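Local coordinates for purine nucleosidase, (IunH-1) (Sulfolobus solfataricus, PDB 3T8J), which belongs to the nucleoside hydrolase family and is built on a largely parallel beta sheet flanked by helices, at residues Pro123-Ala128 with Trp166-Ala171. Residues are numbered along the deposited sequence; the frame is centred on the assembly and turned at random.
Sequences PLTNLA and WVDPDA
Ala171 is the main bump of this buried contact: its CB pushes into a shallow hollow at the start of helix 125-133, floored by the peptide joining Leu124 to Thr125 and walled by Ala128. The methyl sits 3.6 Å from Leu124 C, and Ala128 CB, one helical turn on, meets Ala171 CB at 3.7 Å, so the starts of the two helices meet through two alanine methyls, with Leu124 CB alongside. Beside this apolar spot, Thr125 and Asp168 cross at about a right angle, and Thr125 OG1 lies 2.7 Å from Asp168 OD2. The same hydroxyl is also hydrogen-bonded to Glu35, while OD2 takes a further bond from Leu68 N. The other carboxylate oxygen, OD1, caps helix 169-177 by accepting from Ala171 N at 3.0 Å; the N-H points almost straight at it (171°) but comes from above the carboxylate plane. The carboxylate thus bridges the two helix starts, and chi1 near -164° turns it to the side where Thr125 lies. A water links the two backbones, accepting from Leu124 N and donating to Asp168 O. At the other end of the contact, Pro123 CG and CB pack against Val167, with Pro123 CG 3.7 Å from Val167 CG1. Pro123 directly follows the sodium ligands Ile121 and Ser122, so the contact joins the metal-binding loop after strand 116-120 to an Asp N-capped helix, within the nucleoside hydrolase fold.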
ATOM      1  N   PRO A 123     -20.392   4.560 -11.760  1.00 16.55           N
ATOM      2  CA  PRO A 123     -19.072   3.907 -11.793  1.00 16.90           C
ATOM      3  C   PRO A 123     -18.587   3.642 -13.241  1.00 16.47           C
ATOM      4  O   PRO A 123     -19.394   3.430 -14.136  1.00 16.92           O
ATOM      5  CB  PRO A 123     -19.293   2.628 -10.988  1.00 17.08           C
ATOM      6  CG  PRO A 123     -20.406   2.985 -10.041  1.00 17.21           C
ATOM      7  CD  PRO A 123     -21.317   3.828 -10.882  1.00 16.43           C
ATOM      8  N   LEU A 124     -17.274   3.670 -13.463  1.00 16.47           N
ATOM      9  CA  LEU A 124     -16.717   3.779 -14.805  1.00 17.10           C
ATOM     10  C   LEU A 124     -16.360   2.441 -15.502  1.00 16.49           C
ATOM     11  O   LEU A 124     -15.687   2.388 -16.543  1.00 16.97           O
ATOM     12  CB  LEU A 124     -15.514   4.735 -14.749  1.00 17.05           C
ATOM     13  CG  LEU A 124     -15.859   6.213 -14.495  1.00 18.70           C
ATOM     14  CD1 LEU A 124     -14.607   7.040 -14.089  1.00 19.22           C
ATOM     15  CD2 LEU A 124     -16.483   6.880 -15.703  1.00 20.17           C
ATOM     16  N   THR A 125     -16.869   1.346 -14.953  1.00 16.24           N
ATOM     17  CA  THR A 125     -16.517   0.007 -15.411  1.00 16.51           C
ATOM     18  C   THR A 125     -16.779  -0.233 -16.909  1.00 16.94           C
ATOM     19  O   THR A 125     -15.952  -0.846 -17.573  1.00 17.89           O
ATOM     20  CB  THR A 125     -17.218  -1.067 -14.522  1.00 16.73           C
ATOM     21  OG1 THR A 125     -17.090  -0.680 -13.147  1.00 16.36           O
ATOM     22  CG2 THR A 125     -16.568  -2.425 -14.752  1.00 17.88           C
ATOM     23  N   ASN A 126     -17.936   0.187 -17.431  1.00 17.38           N
ATOM     24  CA  ASN A 126     -18.248  -0.071 -18.846  1.00 17.51           C
ATOM     25  C   ASN A 126     -17.332   0.704 -19.779  1.00 17.47           C
ATOM     26  O   ASN A 126     -16.903   0.171 -20.803  1.00 19.07           O
ATOM     27  CB  ASN A 126     -19.700   0.265 -19.186  1.00 18.37           C
ATOM     28  CG  ASN A 126     -20.679  -0.691 -18.570  1.00 19.39           C
ATOM     29  OD1 ASN A 126     -20.372  -1.851 -18.384  1.00 20.73           O
ATOM     30  ND2 ASN A 126     -21.888  -0.197 -18.274  1.00 20.45           N
ATOM     31  N   LEU A 127     -17.068   1.977 -19.442  1.00 16.99           N
ATOM     32  CA  LEU A 127     -16.176   2.787 -20.310  1.00 17.69           C
ATOM     33  C   LEU A 127     -14.769   2.224 -20.270  1.00 18.12           C
ATOM     34  O   LEU A 127     -14.070   2.219 -21.308  1.00 18.51           O
ATOM     35  CB  LEU A 127     -16.227   4.269 -19.935  1.00 17.34           C
ATOM     36  CG  LEU A 127     -15.401   5.230 -20.801  1.00 18.15           C
ATOM     37  CD1 LEU A 127     -15.911   5.209 -22.227  1.00 18.78           C
ATOM     38  CD2 LEU A 127     -15.489   6.650 -20.230  1.00 20.00           C
ATOM     39  N   ALA A 128     -14.285   1.802 -19.103  1.00 17.62           N
ATOM     40  CA  ALA A 128     -12.977   1.178 -19.000  1.00 17.37           C
ATOM     41  C   ALA A 128     -12.887  -0.089 -19.835  1.00 18.15           C
ATOM     42  O   ALA A 128     -11.903  -0.276 -20.551  1.00 19.41           O
ATOM     43  CB  ALA A 128     -12.609   0.882 -17.527  1.00 17.23           C
ATOM     44  N   TRP A 166     -15.143   5.380  -6.002  1.00 16.75           N
ATOM     45  CA  TRP A 166     -14.861   4.346  -5.003  1.00 16.45           C
ATOM     46  C   TRP A 166     -15.339   2.924  -5.446  1.00 15.87           C
ATOM     47  O   TRP A 166     -14.663   1.929  -5.168  1.00 15.85           O
ATOM     48  CB  TRP A 166     -15.542   4.731  -3.663  1.00 17.10           C
ATOM     49  CG  TRP A 166     -15.359   3.723  -2.579  1.00 16.65           C
ATOM     50  CD1 TRP A 166     -14.344   3.654  -1.647  1.00 17.43           C
ATOM     51  CD2 TRP A 166     -16.232   2.623  -2.285  1.00 18.38           C
ATOM     52  NE1 TRP A 166     -14.514   2.567  -0.819  1.00 19.96           N
ATOM     53  CE2 TRP A 166     -15.665   1.913  -1.200  1.00 19.36           C
ATOM     54  CE3 TRP A 166     -17.427   2.149  -2.857  1.00 19.00           C
ATOM     55  CZ2 TRP A 166     -16.261   0.777  -0.668  1.00 21.17           C
ATOM     56  CZ3 TRP A 166     -18.009   1.022  -2.317  1.00 20.88           C
ATOM     57  CH2 TRP A 166     -17.422   0.346  -1.240  1.00 20.68           C
ATOM     58  N   VAL A 167     -16.492   2.834  -6.095  1.00 16.12           N
ATOM     59  CA  VAL A 167     -17.059   1.512  -6.489  1.00 16.74           C
ATOM     60  C   VAL A 167     -16.074   0.737  -7.350  1.00 16.69           C
ATOM     61  O   VAL A 167     -15.823  -0.454  -7.141  1.00 16.95           O
ATOM     62  CB  VAL A 167     -18.419   1.652  -7.172  1.00 16.61           C
ATOM     63  CG1 VAL A 167     -18.800   0.378  -7.961  1.00 18.54           C
ATOM     64  CG2 VAL A 167     -19.529   2.005  -6.138  1.00 19.09           C
ATOM     65  N   ASP A 168     -15.466   1.458  -8.302  1.00 16.05           N
ATOM     66  CA  ASP A 168     -14.505   0.849  -9.224  1.00 15.33           C
ATOM     67  C   ASP A 168     -13.357   1.806  -9.507  1.00 15.86           C
ATOM     68  O   ASP A 168     -13.335   2.463 -10.543  1.00 16.50           O
ATOM     69  CB  ASP A 168     -15.154   0.314 -10.496  1.00 15.84           C
ATOM     70  CG  ASP A 168     -14.241  -0.644 -11.256  1.00 16.57           C
ATOM     71  OD1 ASP A 168     -13.029  -0.699 -10.938  1.00 16.83           O
ATOM     72  OD2 ASP A 168     -14.718  -1.357 -12.176  1.00 17.32           O
ATOM     73  N   PRO A 169     -12.405   1.863  -8.571  1.00 15.87           N
ATOM     74  CA  PRO A 169     -11.317   2.853  -8.751  1.00 16.72           C
ATOM     75  C   PRO A 169     -10.318   2.406  -9.781  1.00 17.52           C
ATOM     76  O   PRO A 169      -9.593   3.237 -10.338  1.00 17.89           O
ATOM     77  CB  PRO A 169     -10.707   2.951  -7.355  1.00 17.41           C
ATOM     78  CG  PRO A 169     -10.972   1.622  -6.744  1.00 18.14           C
ATOM     79  CD  PRO A 169     -12.305   1.151  -7.280  1.00 16.50           C
ATOM     80  N   ASP A 170     -10.280   1.102 -10.064  1.00 17.00           N
ATOM     81  CA  ASP A 170      -9.428   0.589 -11.153  1.00 18.09           C
ATOM     82  C   ASP A 170      -9.956   1.070 -12.497  1.00 17.52           C
ATOM     83  O   ASP A 170      -9.207   1.583 -13.342  1.00 17.80           O
ATOM     84  CB  ASP A 170      -9.367  -0.935 -11.032  1.00 18.40           C
ATOM     85  CG  ASP A 170      -8.788  -1.341  -9.699  1.00 20.00           C
ATOM     86  OD1 ASP A 170      -7.588  -1.123  -9.480  1.00 21.30           O
ATOM     87  OD2 ASP A 170      -9.556  -1.799  -8.813  1.00 19.86           O
ATOM     88  N   ALA A 171     -11.259   0.923 -12.717  1.00 17.35           N
ATOM     89  CA  ALA A 171     -11.895   1.457 -13.915  1.00 16.83           C
ATOM     90  C   ALA A 171     -11.658   2.973 -14.025  1.00 17.37           C
ATOM     91  O   ALA A 171     -11.359   3.473 -15.121  1.00 17.10           O
ATOM     92  CB  ALA A 171     -13.431   1.128 -13.945  1.00 17.74           C
TER
HETATM   93  O   HOH W   1     -15.480   4.167 -11.230  1.00 12.75           O